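Side-chain contacts in polyketide synthase PksJ (Bacillus subtilis subsp. subtilis, PDB 4J1Q), which catalyses, through its ketoreductase domain, the stereoselective NADPH-dependent reduction of alpha- and beta-keto groups on the bacillaene assembly line: residues Tyr364-Ala369 and Ser377-Asn382; Ser316-Val321 and Ser356-Phe361; Gly203-Thr208 and Pro329-Ile334. All coordinates share one frame; numbering follows the deposited sequence.

In the fold
Strand 204-208 comes first and opens contact 3, which closes at residues 329-334 after a loop of 120 residues holding three strands and four helices. Contact 2 starts inside that loop, on helix 304-324, and ends beyond it, on helix 349-370, so contacts 2 and 3 cross. Val321 of contact 2 touches Phe333 of contact 3, joining helix layer to sheet. Contact 1 follows both in series: after helix 349-370 the chain turns back through a short loop to strand 377-383. That strand pairs with strand 332-338 through Ser377, Ile379 and Phe333, while Asp359 of contact 2 holds Ser380 and Asn382 of contact 1.

Contact 1 (Tyr364-Ala369 and Ser377-Asn382); sequences YRRSLA and STISFN
A bend at chi3 of Arg365 (95°) turns its guanidinium across the side chain of Thr378, whose own chi1 sets OG1 beside the backbone N and leaves CG2 anti to that N. The two side chains cross at about a right angle, and Arg365 NE gives its hydrogen to Thr378 OG1 at 2.9 Å. The bond is bent, 139° at the hydrogen, with the hydroxyl tilted out of the guanidinium plane. Thr378 CG2 lies at the same group's edge, 3.7 Å from Arg365 NE. The other two arms are also held: NH1 by a salt bridge to Asp322 and NH2 by the carbonyl of Phe375, which fixes the group's rotation. Segments 364-369 and 377-382, on helix 349-370 and strand 377-383, run antiparallel at 174° with axes 8.1 Å apart, as in the return half of a Rossmann beta-alpha-beta crossover from strand 332-338. One residue along the helix, the Arg366 side chain reaches the strand's backbone instead. Its NH2 makes a weak hydrogen bond to Thr378 O at 2.6 Å, and the carbonyl stands oblique to the guanidinium. Ile379 CG1 meets the edge of this guanidinium, 3.5 Å from Arg366 NH2. The same nitrogen also forms a salt bridge with Asp426, in the loop that leads to strand 429-435.

Contact 2 (Ser316-Val321 and Ser356-Phe361); sequences SGLLHV and SFMDAF
Leu318 aims its CB at helix 356-361, and with CG anti to the backbone N (chi1 -180°) the side chain extends toward that helix. At CG it forks. CD1 turns to Met358, lying 3.4 Å from Met358 CG and 3.5 Å from Met358 SD, so it rests along the middle of the thioether chain, which bends at chi3; the two side chains meet at a slant. CD2 goes over one face of the Phe361 ring, a CH-pi contact with the methyl 21° off the ring normal; its modelled closeness to the ring carbons is tighter than carbons can sit, so the exact spacing is doubtful. One helical turn back, Phe357 presents its edge to the same methyl, with CE2 4.2 Å from Leu318 CD2. One leucine branch thus has a ring face and a ring edge beside it, while the other has the methionine. From the sheet, Phe335 of strand 332-338 touches both Leu318 and Met358, and the Met358 side chain is about 6 Å from the bound NADPH. Segments 316-321 and 356-361 point the same general way, inclined at 29°, with axes 10.7 Å apart. This is the pairing of neighbouring helices on one face of a Rossmann sheet, as in short-chain dehydrogenase-like ketoreductases; here Leu319 packs on helix 81-98 and Phe357 meets Tyr85, joining the pair to the N-terminal half.

Contact 3 (Gly203-Thr208 and Pro329-Ile334); sequences GVYLIT and PLDFFI
The rings of Tyr205 and Phe332 lie almost parallel, their planes 13° apart, but are slid so far past one another that they barely overlap. Their centroids are 5.7 Å apart. The touch is made by the far corner of the phenylalanine: Phe332 CZ is 3.8 Å from Tyr205 CD1, and the same atom is 4.0 Å from Tyr205 CE1. Trp199 adds an edge-to-face contact with the tyrosine ring. Neither CB points straight at the other segment; the side chains lean in and cross at about a right angle. Phe332 manages this with CG between its backbone N and carbonyl carbon (chi1 57°), whereas Tyr205 keeps CG beside the backbone N.

At the polar end, Tyr205 OH stands 4.4 Å from Asp331 OD2, too far for a hydrogen bond. The hydroxyl instead takes the backbone N-H of Arg200, while Asp331 forms a salt bridge with the guanidinium of that same residue. Arg200 therefore grips both segments, and its bond to the hydroxyl would restrain the tyrosine ring.

The two segments are not neighbours in the sheet. Strand 286-289 runs between strands 204-208 and 332-338, in keeping with the 9.2 Å from Tyr205 CA to Leu330 CA, and the Tyr205 side chain also touches Asn285, just ahead of the middle strand. Leu206 bonds to Gly286 through the backbone, and Tyr205 pairs in turn with Thr230 and Val232 of strand 230-234. Next to Phe332, Phe333 packs on Ile287 of the middle strand and on Val321 and Asp322 of helix 304-324.

Contact 1 (Tyr364-Ala369 and Ser377-Asn382)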
ATOM      1  N   TYR A 364      -9.554  -2.450  -5.943  1.00 51.87           N
ATOM      2  CA  TYR A 364     -10.676  -1.558  -6.165  1.00 55.24           C
ATOM      3  C   TYR A 364     -10.687  -0.992  -7.589  1.00 56.75           C
ATOM      4  O   TYR A 364     -11.744  -0.876  -8.206  1.00 60.76           O
ATOM      5  CB  TYR A 364     -10.664  -0.444  -5.129  1.00 53.61           C
ATOM      6  CG  TYR A 364     -11.410   0.790  -5.543  1.00 58.62           C
ATOM      7  CD1 TYR A 364     -12.804   0.850  -5.481  1.00 60.90           C
ATOM      8  CD2 TYR A 364     -10.722   1.923  -5.949  1.00 58.10           C
ATOM      9  CE1 TYR A 364     -13.485   1.997  -5.843  1.00 59.67           C
ATOM     10  CE2 TYR A 364     -11.390   3.071  -6.321  1.00 60.50           C
ATOM     11  CZ  TYR A 364     -12.766   3.110  -6.259  1.00 63.14           C
ATOM     12  OH  TYR A 364     -13.396   4.290  -6.596  1.00 68.51           O
ATOM     13  N   ARG A 365      -9.510  -0.698  -8.130  1.00 55.31           N
ATOM     14  CA  ARG A 365      -9.426  -0.244  -9.509  1.00 57.26           C
ATOM     15  C   ARG A 365      -9.813  -1.338 -10.516  1.00 60.28           C
ATOM     16  O   ARG A 365     -10.522  -1.067 -11.489  1.00 60.02           O
ATOM     17  CB  ARG A 365      -8.058   0.354  -9.840  1.00 54.21           C
ATOM     18  CG  ARG A 365      -8.142   1.523 -10.809  1.00 60.10           C
ATOM     19  CD  ARG A 365      -6.777   2.113 -11.117  1.00 61.76           C
ATOM     20  NE  ARG A 365      -6.206   1.551 -12.330  1.00 67.17           N
ATOM     21  CZ  ARG A 365      -6.442   2.002 -13.559  1.00 68.86           C
ATOM     22  NH1 ARG A 365      -7.215   3.066 -13.763  1.00 71.17           N
ATOM     23  NH2 ARG A 365      -5.888   1.388 -14.584  1.00 65.62           N
ATOM     24  N   ARG A 366      -9.396  -2.575 -10.259  1.00 59.11           N
ATOM     25  CA  ARG A 366      -9.722  -3.685 -11.168  1.00 63.73           C
ATOM     26  C   ARG A 366     -11.228  -3.855 -11.319  1.00 64.82           C
ATOM     27  O   ARG A 366     -11.728  -4.083 -12.412  1.00 76.91           O
ATOM     28  CB  ARG A 366      -9.096  -5.003 -10.700  1.00 61.93           C
ATOM     29  CG  ARG A 366      -7.588  -4.956 -10.602  1.00 58.57           C
ATOM     30  CD  ARG A 366      -6.973  -6.296 -10.939  1.00 57.64           C
ATOM     31  NE  ARG A 366      -5.600  -6.123 -11.428  1.00 65.43           N
ATOM     32  CZ  ARG A 366      -4.704  -7.103 -11.513  1.00 67.72           C
ATOM     33  NH1 ARG A 366      -5.046  -8.337 -11.188  1.00 79.29           N
ATOM     34  NH2 ARG A 366      -3.471  -6.852 -11.932  1.00 69.76           N
ATOM     35  N   SER A 367     -11.936  -3.762 -10.204  1.00 66.80           N
ATOM     36  CA  SER A 367     -13.384  -3.890 -10.183  1.00 69.40           C
ATOM     37  C   SER A 367     -13.987  -2.801 -11.055  1.00 72.18           C
ATOM     38  O   SER A 367     -14.910  -3.045 -11.835  1.00 82.22           O
ATOM     39  CB  SER A 367     -13.883  -3.773  -8.730  1.00 68.17           C
ATOM     40  OG  SER A 367     -15.286  -3.641  -8.645  1.00 69.47           O
ATOM     41  N   LEU A 368     -13.426  -1.605 -10.949  1.00 72.07           N
ATOM     42  CA  LEU A 368     -13.879  -0.484 -11.741  1.00 77.26           C
ATOM     43  C   LEU A 368     -13.670  -0.751 -13.221  1.00 82.84           C
ATOM     44  O   LEU A 368     -14.518  -0.415 -14.043  1.00 88.73           O
ATOM     45  CB  LEU A 368     -13.137   0.780 -11.328  1.00 80.77           C
ATOM     46  CG  LEU A 368     -13.786   1.555 -10.182  1.00 77.25           C
ATOM     47  CD1 LEU A 368     -12.874   2.689  -9.733  1.00 68.42           C
ATOM     48  CD2 LEU A 368     -15.149   2.079 -10.634  1.00 81.74           C
ATOM     49  N   ALA A 369     -12.533  -1.348 -13.555  1.00 78.29           N
ATOM     50  CA  ALA A 369     -12.246  -1.686 -14.936  1.00 84.73           C
ATOM     51  C   ALA A 369     -13.276  -2.692 -15.472  1.00 94.57           C
ATOM     52  O   ALA A 369     -13.741  -2.579 -16.615  1.00 93.94           O
ATOM     53  CB  ALA A 369     -10.832  -2.234 -15.065  1.00 79.82           C
ATOM     54  N   SER A 377      -4.459  -2.702 -16.898  1.00 62.72           N
ATOM     55  CA  SER A 377      -4.278  -3.593 -15.756  1.00 64.63           C
ATOM     56  C   SER A 377      -3.594  -2.896 -14.572  1.00 59.96           C
ATOM     57  O   SER A 377      -2.639  -2.141 -14.751  1.00 57.90           O
ATOM     58  CB  SER A 377      -3.496  -4.838 -16.172  1.00 67.85           C
ATOM     59  OG  SER A 377      -2.108  -4.562 -16.178  1.00 74.58           O
ATOM     60  N   THR A 378      -4.059  -3.202 -13.367  1.00 55.50           N
ATOM     61  CA  THR A 378      -3.589  -2.513 -12.165  1.00 52.32           C
ATOM     62  C   THR A 378      -2.841  -3.466 -11.255  1.00 51.82           C
ATOM     63  O   THR A 378      -3.373  -4.503 -10.869  1.00 54.21           O
ATOM     64  CB  THR A 378      -4.760  -1.926 -11.359  1.00 49.16           C
ATOM     65  OG1 THR A 378      -5.655  -1.249 -12.243  1.00 50.98           O
ATOM     66  CG2 THR A 378      -4.256  -0.955 -10.336  1.00 48.08           C
ATOM     67  N   ILE A 379      -1.640  -3.070 -10.854  1.00 50.56           N
ATOM     68  CA  ILE A 379      -0.829  -3.887  -9.966  1.00 47.69           C
ATOM     69  C   ILE A 379      -0.210  -3.008  -8.899  1.00 43.07           C
ATOM     70  O   ILE A 379       0.253  -1.910  -9.195  1.00 45.52           O
ATOM     71  CB  ILE A 379       0.305  -4.587 -10.740  1.00 48.88           C
ATOM     72  CG1 ILE A 379      -0.278  -5.405 -11.882  1.00 54.04           C
ATOM     73  CG2 ILE A 379       1.118  -5.485  -9.817  1.00 48.00           C
ATOM     74  CD1 ILE A 379       0.765  -5.957 -12.832  1.00 57.44           C
ATOM     75  N   SER A 380      -0.139  -3.520  -7.677  1.00 38.86           N
ATOM     76  CA  SER A 380       0.654  -2.902  -6.625  1.00 35.88           C
ATOM     77  C   SER A 380       1.787  -3.857  -6.240  1.00 36.04           C
ATOM     78  O   SER A 380       1.545  -5.054  -6.018  1.00 36.09           O
ATOM     79  CB  SER A 380      -0.232  -2.592  -5.414  1.00 35.10           C
ATOM     80  OG  SER A 380       0.460  -1.856  -4.385  1.00 31.39           O
ATOM     81  N   PHE A 381       3.025  -3.363  -6.244  1.00 34.12           N
ATOM     82  CA  PHE A 381       4.163  -4.208  -5.888  1.00 34.73           C
ATOM     83  C   PHE A 381       4.564  -3.876  -4.457  1.00 34.18           C
ATOM     84  O   PHE A 381       4.881  -2.714  -4.150  1.00 33.52           O
ATOM     85  CB  PHE A 381       5.367  -3.965  -6.831  1.00 36.72           C
ATOM     86  CG  PHE A 381       5.212  -4.565  -8.214  1.00 37.02           C
ATOM     87  CD1 PHE A 381       4.507  -3.900  -9.211  1.00 37.85           C
ATOM     88  CD2 PHE A 381       5.830  -5.753  -8.533  1.00 38.23           C
ATOM     89  CE1 PHE A 381       4.397  -4.433 -10.494  1.00 39.91           C
ATOM     90  CE2 PHE A 381       5.722  -6.300  -9.811  1.00 40.22           C
ATOM     91  CZ  PHE A 381       5.011  -5.633 -10.796  1.00 40.71           C
ATOM     92  N   ASN A 382       4.613  -4.885  -3.593  1.00 32.73           N
ATOM     93  CA  ASN A 382       5.287  -4.697  -2.323  1.00 33.34           C
ATOM     94  C   ASN A 382       6.785  -4.956  -2.411  1.00 36.23           C
ATOM     95  O   ASN A 382       7.234  -6.127  -2.377  1.00 37.90           O
ATOM     96  CB  ASN A 382       4.660  -5.562  -1.238  1.00 34.50           C
ATOM     97  CG  ASN A 382       3.199  -5.277  -1.059  1.00 33.41           C
ATOM     98  OD1 ASN A 382       2.340  -5.918  -1.694  1.00 33.16           O
ATOM     99  ND2 ASN A 382       2.893  -4.343  -0.170  1.00 31.82           N
TER

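Contact 2 (Ser316-Val321 and Ser356-Phe361)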
ATOM      1  N   SER A 316      -4.142  10.336  -1.186  1.00 37.89           N
ATOM      2  CA  SER A 316      -4.799  11.338  -2.006  1.00 38.81           C
ATOM      3  C   SER A 316      -4.122  11.490  -3.352  1.00 40.82           C
ATOM      4  O   SER A 316      -4.802  11.638  -4.392  1.00 41.78           O
ATOM      5  CB  SER A 316      -4.833  12.695  -1.299  1.00 39.77           C
ATOM      6  OG  SER A 316      -5.824  12.684  -0.305  1.00 41.46           O
ATOM      7  N   GLY A 317      -2.793  11.514  -3.335  1.00 38.12           N
ATOM      8  CA  GLY A 317      -2.032  11.665  -4.561  1.00 39.88           C
ATOM      9  C   GLY A 317      -2.438  10.618  -5.565  1.00 42.36           C
ATOM     10  O   GLY A 317      -2.638  10.922  -6.738  1.00 46.65           O
ATOM     11  N   LEU A 318      -2.608   9.382  -5.088  1.00 41.30           N
ATOM     12  CA  LEU A 318      -2.924   8.259  -5.948  1.00 40.33           C
ATOM     13  C   LEU A 318      -4.346   8.363  -6.477  1.00 42.86           C
ATOM     14  O   LEU A 318      -4.584   8.192  -7.658  1.00 44.47           O
ATOM     15  CB  LEU A 318      -2.735   6.947  -5.188  1.00 41.23           C
ATOM     16  CG  LEU A 318      -3.027   5.681  -5.984  1.00 46.64           C
ATOM     17  CD1 LEU A 318      -2.233   4.514  -5.460  1.00 48.27           C
ATOM     18  CD2 LEU A 318      -4.480   5.354  -5.809  1.00 50.85           C
ATOM     19  N   LEU A 319      -5.292   8.653  -5.596  1.00 44.24           N
ATOM     20  CA  LEU A 319      -6.656   8.874  -6.017  1.00 47.14           C
ATOM     21  C   LEU A 319      -6.660   9.916  -7.123  1.00 50.08           C
ATOM     22  O   LEU A 319      -7.209   9.672  -8.188  1.00 50.07           O
ATOM     23  CB  LEU A 319      -7.528   9.308  -4.838  1.00 49.93           C
ATOM     24  CG  LEU A 319      -9.039   9.577  -5.008  1.00 56.64           C
ATOM     25  CD1 LEU A 319      -9.776   9.455  -3.677  1.00 59.35           C
ATOM     26  CD2 LEU A 319      -9.296  10.971  -5.579  1.00 65.85           C
ATOM     27  N   HIS A 320      -6.040  11.071  -6.863  1.00 51.11           N
ATOM     28  CA  HIS A 320      -6.035  12.204  -7.810  1.00 52.06           C
ATOM     29  C   HIS A 320      -5.531  11.804  -9.160  1.00 52.73           C
ATOM     30  O   HIS A 320      -6.094  12.205 -10.165  1.00 57.54           O
ATOM     31  CB  HIS A 320      -5.196  13.361  -7.290  1.00 49.71           C
ATOM     32  CG  HIS A 320      -5.758  14.021  -6.055  1.00 50.49           C
ATOM     33  ND1 HIS A 320      -5.000  14.771  -5.226  1.00 50.48           N
ATOM     34  CD2 HIS A 320      -7.041  13.997  -5.504  1.00 52.59           C
ATOM     35  CE1 HIS A 320      -5.753  15.192  -4.187  1.00 50.96           C
ATOM     36  NE2 HIS A 320      -6.998  14.712  -4.352  1.00 51.93           N
ATOM     37  N   VAL A 321      -4.411  11.085  -9.191  1.00 50.78           N
ATOM     38  CA  VAL A 321      -3.884  10.524 -10.436  1.00 50.71           C
ATOM     39  C   VAL A 321      -4.891   9.595 -11.107  1.00 54.58           C
ATOM     40  O   VAL A 321      -5.251   9.784 -12.274  1.00 59.56           O
ATOM     41  CB  VAL A 321      -2.570   9.768 -10.209  1.00 46.86           C
ATOM     42  CG1 VAL A 321      -2.108   9.095 -11.484  1.00 47.75           C
ATOM     43  CG2 VAL A 321      -1.500  10.706  -9.668  1.00 46.52           C
ATOM     44  N   SER A 356      -0.419   0.316   2.335  1.00 24.52           N
ATOM     45  CA  SER A 356      -1.566  -0.618   2.377  1.00 26.03           C
ATOM     46  C   SER A 356      -2.781  -0.096   1.632  1.00 25.59           C
ATOM     47  O   SER A 356      -3.583  -0.890   1.153  1.00 25.45           O
ATOM     48  CB  SER A 356      -2.028  -0.903   3.812  1.00 28.56           C
ATOM     49  OG  SER A 356      -1.034  -1.554   4.547  1.00 33.84           O
ATOM     50  N   PHE A 357      -3.026   1.210   1.711  1.00 25.25           N
ATOM     51  CA  PHE A 357      -4.112   1.809   0.925  1.00 27.11           C
ATOM     52  C   PHE A 357      -3.922   1.556  -0.561  1.00 27.73           C
ATOM     53  O   PHE A 357      -4.903   1.246  -1.269  1.00 28.94           O
ATOM     54  CB  PHE A 357      -4.223   3.312   1.189  1.00 28.14           C
ATOM     55  CG  PHE A 357      -5.178   4.028   0.258  1.00 30.28           C
ATOM     56  CD1 PHE A 357      -6.471   4.328   0.666  1.00 32.19           C
ATOM     57  CD2 PHE A 357      -4.755   4.492  -0.976  1.00 30.46           C
ATOM     58  CE1 PHE A 357      -7.320   5.065  -0.141  1.00 33.81           C
ATOM     59  CE2 PHE A 357      -5.593   5.218  -1.782  1.00 32.04           C
ATOM     60  CZ  PHE A 357      -6.881   5.473  -1.390  1.00 33.84           C
ATOM     61  N   MET A 358      -2.675   1.654  -1.041  1.00 26.87           N
ATOM     62  CA  MET A 358      -2.401   1.456  -2.471  1.00 28.31           C
ATOM     63  C   MET A 358      -2.694   0.034  -2.881  1.00 29.31           C
ATOM     64  O   MET A 358      -3.395  -0.197  -3.872  1.00 29.49           O
ATOM     65  CB  MET A 358      -0.944   1.818  -2.819  1.00 28.13           C
ATOM     66  CG  MET A 358      -0.675   3.305  -2.677  1.00 29.12           C
ATOM     67  SD  MET A 358       0.732   3.853  -3.637  1.00 32.94           S
ATOM     68  CE  MET A 358       2.071   2.775  -3.101  1.00 29.88           C
ATOM     69  N   ASP A 359      -2.198  -0.918  -2.072  1.00 29.65           N
ATOM     70  CA  ASP A 359      -2.553  -2.349  -2.234  1.00 30.74           C
ATOM     71  C   ASP A 359      -4.066  -2.552  -2.334  1.00 30.41           C
ATOM     72  O   ASP A 359      -4.539  -3.210  -3.247  1.00 32.10           O
ATOM     73  CB  ASP A 359      -2.004  -3.191  -1.079  1.00 29.81           C
ATOM     74  CG  ASP A 359      -0.497  -3.018  -0.900  1.00 33.93           C
ATOM     75  OD1 ASP A 359       0.175  -2.508  -1.850  1.00 33.28           O
ATOM     76  OD2 ASP A 359       0.015  -3.376   0.200  1.00 33.36           O
ATOM     77  N   ALA A 360      -4.813  -1.966  -1.406  1.00 29.24           N
ATOM     78  CA  ALA A 360      -6.279  -2.091  -1.403  1.00 31.03           C
ATOM     79  C   ALA A 360      -6.861  -1.424  -2.639  1.00 33.06           C
ATOM     80  O   ALA A 360      -7.830  -1.905  -3.208  1.00 35.27           O
ATOM     81  CB  ALA A 360      -6.897  -1.483  -0.143  1.00 30.07           C
ATOM     82  N   PHE A 361      -6.250  -0.328  -3.063  1.00 33.28           N
ATOM     83  CA  PHE A 361      -6.711   0.386  -4.252  1.00 35.60           C
ATOM     84  C   PHE A 361      -6.570  -0.436  -5.538  1.00 38.54           C
ATOM     85  O   PHE A 361      -7.396  -0.332  -6.452  1.00 40.83           O
ATOM     86  CB  PHE A 361      -5.969   1.718  -4.372  1.00 36.55           C
ATOM     87  CG  PHE A 361      -6.672   2.733  -5.228  1.00 39.61           C
ATOM     88  CD1 PHE A 361      -7.731   3.477  -4.724  1.00 41.01           C
ATOM     89  CD2 PHE A 361      -6.291   2.930  -6.547  1.00 39.09           C
ATOM     90  CE1 PHE A 361      -8.404   4.392  -5.530  1.00 44.79           C
ATOM     91  CE2 PHE A 361      -6.975   3.823  -7.357  1.00 42.89           C
ATOM     92  CZ  PHE A 361      -8.021   4.566  -6.845  1.00 42.82           C
TER

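Contact 3 (Gly203-Thr208 and Pro329-Ile334)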
ATOM      1  N   GLY A 203       4.850   6.016 -27.708  1.00 98.71           N
ATOM      2  CA  GLY A 203       3.811   6.146 -26.693  1.00104.13           C
ATOM      3  C   GLY A 203       4.316   6.545 -25.311  1.00 95.61           C
ATOM      4  O   GLY A 203       5.509   6.472 -25.029  1.00 90.72           O
ATOM      5  N   VAL A 204       3.390   6.937 -24.441  1.00 90.35           N
ATOM      6  CA  VAL A 204       3.729   7.755 -23.293  1.00 85.73           C
ATOM      7  C   VAL A 204       3.650   7.005 -21.962  1.00 83.21           C
ATOM      8  O   VAL A 204       2.656   6.339 -21.672  1.00 80.51           O
ATOM      9  CB  VAL A 204       2.863   9.022 -23.224  1.00 89.75           C
ATOM     10  CG1 VAL A 204       3.272   9.873 -22.031  1.00 92.65           C
ATOM     11  CG2 VAL A 204       3.011   9.818 -24.508  1.00107.31           C
ATOM     12  N   TYR A 205       4.703   7.141 -21.156  1.00 77.51           N
ATOM     13  CA  TYR A 205       4.734   6.633 -19.803  1.00 69.55           C
ATOM     14  C   TYR A 205       5.096   7.779 -18.875  1.00 70.66           C
ATOM     15  O   TYR A 205       5.975   8.589 -19.189  1.00 67.22           O
ATOM     16  CB  TYR A 205       5.748   5.487 -19.676  1.00 69.92           C
ATOM     17  CG  TYR A 205       5.532   4.386 -20.702  1.00 74.51           C
ATOM     18  CD1 TYR A 205       4.318   3.687 -20.758  1.00 77.08           C
ATOM     19  CD2 TYR A 205       6.492   4.116 -21.686  1.00 76.59           C
ATOM     20  CE1 TYR A 205       4.088   2.721 -21.739  1.00 78.24           C
ATOM     21  CE2 TYR A 205       6.274   3.146 -22.661  1.00 81.09           C
ATOM     22  CZ  TYR A 205       5.070   2.471 -22.701  1.00 79.94           C
ATOM     23  OH  TYR A 205       4.866   1.527 -23.688  1.00 88.27           O
ATOM     24  N   LEU A 206       4.360   7.887 -17.767  1.00 65.47           N
ATOM     25  CA  LEU A 206       4.764   8.724 -16.656  1.00 60.91           C
ATOM     26  C   LEU A 206       5.077   7.980 -15.371  1.00 56.94           C
ATOM     27  O   LEU A 206       4.490   6.944 -15.048  1.00 50.97           O
ATOM     28  CB  LEU A 206       3.771   9.861 -16.391  1.00 64.86           C
ATOM     29  CG  LEU A 206       2.496   9.586 -15.600  1.00 62.18           C
ATOM     30  CD1 LEU A 206       1.996  10.857 -14.944  1.00 57.65           C
ATOM     31  CD2 LEU A 206       1.464   9.089 -16.587  1.00 67.68           C
ATOM     32  N   ILE A 207       6.005   8.560 -14.627  1.00 54.63           N
ATOM     33  CA  ILE A 207       6.389   8.056 -13.350  1.00 51.26           C
ATOM     34  C   ILE A 207       6.288   9.224 -12.385  1.00 51.83           C
ATOM     35  O   ILE A 207       7.066  10.191 -12.479  1.00 54.71           O
ATOM     36  CB  ILE A 207       7.833   7.522 -13.390  1.00 50.64           C
ATOM     37  CG1 ILE A 207       8.068   6.702 -14.667  1.00 51.67           C
ATOM     38  CG2 ILE A 207       8.131   6.719 -12.131  1.00 48.51           C
ATOM     39  CD1 ILE A 207       9.414   6.006 -14.728  1.00 51.71           C
ATOM     40  N   THR A 208       5.262   9.194 -11.530  1.00 48.17           N
ATOM     41  CA  THR A 208       5.203  10.118 -10.429  1.00 46.09           C
ATOM     42  C   THR A 208       6.250   9.685  -9.441  1.00 44.10           C
ATOM     43  O   THR A 208       6.528   8.502  -9.333  1.00 41.43           O
ATOM     44  CB  THR A 208       3.837  10.104  -9.748  1.00 46.19           C
ATOM     45  OG1 THR A 208       3.693   8.899  -8.992  1.00 44.84           O
ATOM     46  CG2 THR A 208       2.742  10.203 -10.783  1.00 49.91           C
ATOM     47  N   PRO A 329      -6.421   5.299 -22.408  1.00 85.24           N
ATOM     48  CA  PRO A 329      -6.363   3.892 -22.773  1.00 83.10           C
ATOM     49  C   PRO A 329      -5.060   3.233 -22.324  1.00 78.96           C
ATOM     50  O   PRO A 329      -4.266   2.814 -23.170  1.00 81.35           O
ATOM     51  CB  PRO A 329      -6.441   3.933 -24.302  1.00 85.60           C
ATOM     52  CG  PRO A 329      -5.794   5.221 -24.661  1.00 86.74           C
ATOM     53  CD  PRO A 329      -6.136   6.180 -23.558  1.00 87.85           C
ATOM     54  N   LEU A 330      -4.863   3.122 -21.009  1.00 72.79           N
ATOM     55  CA  LEU A 330      -3.593   2.660 -20.437  1.00 69.66           C
ATOM     56  C   LEU A 330      -3.337   1.184 -20.688  1.00 68.77           C
ATOM     57  O   LEU A 330      -4.260   0.376 -20.627  1.00 68.60           O
ATOM     58  CB  LEU A 330      -3.562   2.917 -18.923  1.00 68.23           C
ATOM     59  CG  LEU A 330      -3.674   4.361 -18.427  1.00 69.80           C
ATOM     60  CD1 LEU A 330      -3.854   4.395 -16.914  1.00 69.91           C
ATOM     61  CD2 LEU A 330      -2.447   5.158 -18.829  1.00 69.36           C
ATOM     62  N   ASP A 331      -2.067   0.823 -20.868  1.00 68.32           N
ATOM     63  CA  ASP A 331      -1.655  -0.579 -20.816  1.00 69.08           C
ATOM     64  C   ASP A 331      -1.516  -1.060 -19.354  1.00 69.80           C
ATOM     65  O   ASP A 331      -1.734  -2.237 -19.057  1.00 69.97           O
ATOM     66  CB  ASP A 331      -0.339  -0.789 -21.579  1.00 74.71           C
ATOM     67  CG  ASP A 331      -0.383  -0.260 -23.038  1.00 80.30           C
ATOM     68  OD1 ASP A 331      -1.491  -0.140 -23.621  1.00 78.65           O
ATOM     69  OD2 ASP A 331       0.709   0.041 -23.590  1.00 80.56           O
ATOM     70  N   PHE A 332      -1.187  -0.140 -18.442  1.00 65.07           N
ATOM     71  CA  PHE A 332      -1.005  -0.478 -17.029  1.00 62.98           C
ATOM     72  C   PHE A 332      -1.093   0.742 -16.100  1.00 62.08           C
ATOM     73  O   PHE A 332      -0.937   1.894 -16.534  1.00 59.75           O
ATOM     74  CB  PHE A 332       0.323  -1.222 -16.803  1.00 63.92           C
ATOM     75  CG  PHE A 332       1.543  -0.462 -17.276  1.00 68.12           C
ATOM     76  CD1 PHE A 332       1.976   0.678 -16.606  1.00 63.79           C
ATOM     77  CD2 PHE A 332       2.274  -0.906 -18.383  1.00 71.20           C
ATOM     78  CE1 PHE A 332       3.100   1.364 -17.037  1.00 66.48           C
ATOM     79  CE2 PHE A 332       3.388  -0.223 -18.824  1.00 70.25           C
ATOM     80  CZ  PHE A 332       3.802   0.912 -18.147  1.00 72.21           C
ATOM     81  N   PHE A 333      -1.419   0.482 -14.838  1.00 54.88           N
ATOM     82  CA  PHE A 333      -1.269   1.466 -13.780  1.00 49.57           C
ATOM     83  C   PHE A 333      -0.669   0.709 -12.596  1.00 46.17           C
ATOM     84  O   PHE A 333      -1.325  -0.143 -12.008  1.00 44.04           O
ATOM     85  CB  PHE A 333      -2.639   2.047 -13.417  1.00 49.50           C
ATOM     86  CG  PHE A 333      -2.593   3.364 -12.670  1.00 47.75           C
ATOM     87  CD1 PHE A 333      -1.517   3.698 -11.856  1.00 46.62           C
ATOM     88  CD2 PHE A 333      -3.709   4.193 -12.661  1.00 49.60           C
ATOM     89  CE1 PHE A 333      -1.526   4.871 -11.090  1.00 45.95           C
ATOM     90  CE2 PHE A 333      -3.724   5.367 -11.907  1.00 52.20           C
ATOM     91  CZ  PHE A 333      -2.640   5.694 -11.092  1.00 46.68           C
ATOM     92  N   ILE A 334       0.626   0.911 -12.367  1.00 44.11           N
ATOM     93  CA  ILE A 334       1.357   0.158 -11.358  1.00 41.80           C
ATOM     94  C   ILE A 334       1.767   1.041 -10.188  1.00 38.98           C
ATOM     95  O   ILE A 334       2.380   2.089 -10.387  1.00 39.05           O
ATOM     96  CB  ILE A 334       2.624  -0.464 -11.953  1.00 42.28           C
ATOM     97  CG1 ILE A 334       2.272  -1.663 -12.856  1.00 45.10           C
ATOM     98  CG2 ILE A 334       3.594  -0.846 -10.849  1.00 40.12           C
ATOM     99  CD1 ILE A 334       3.304  -1.916 -13.934  1.00 46.74           C
TER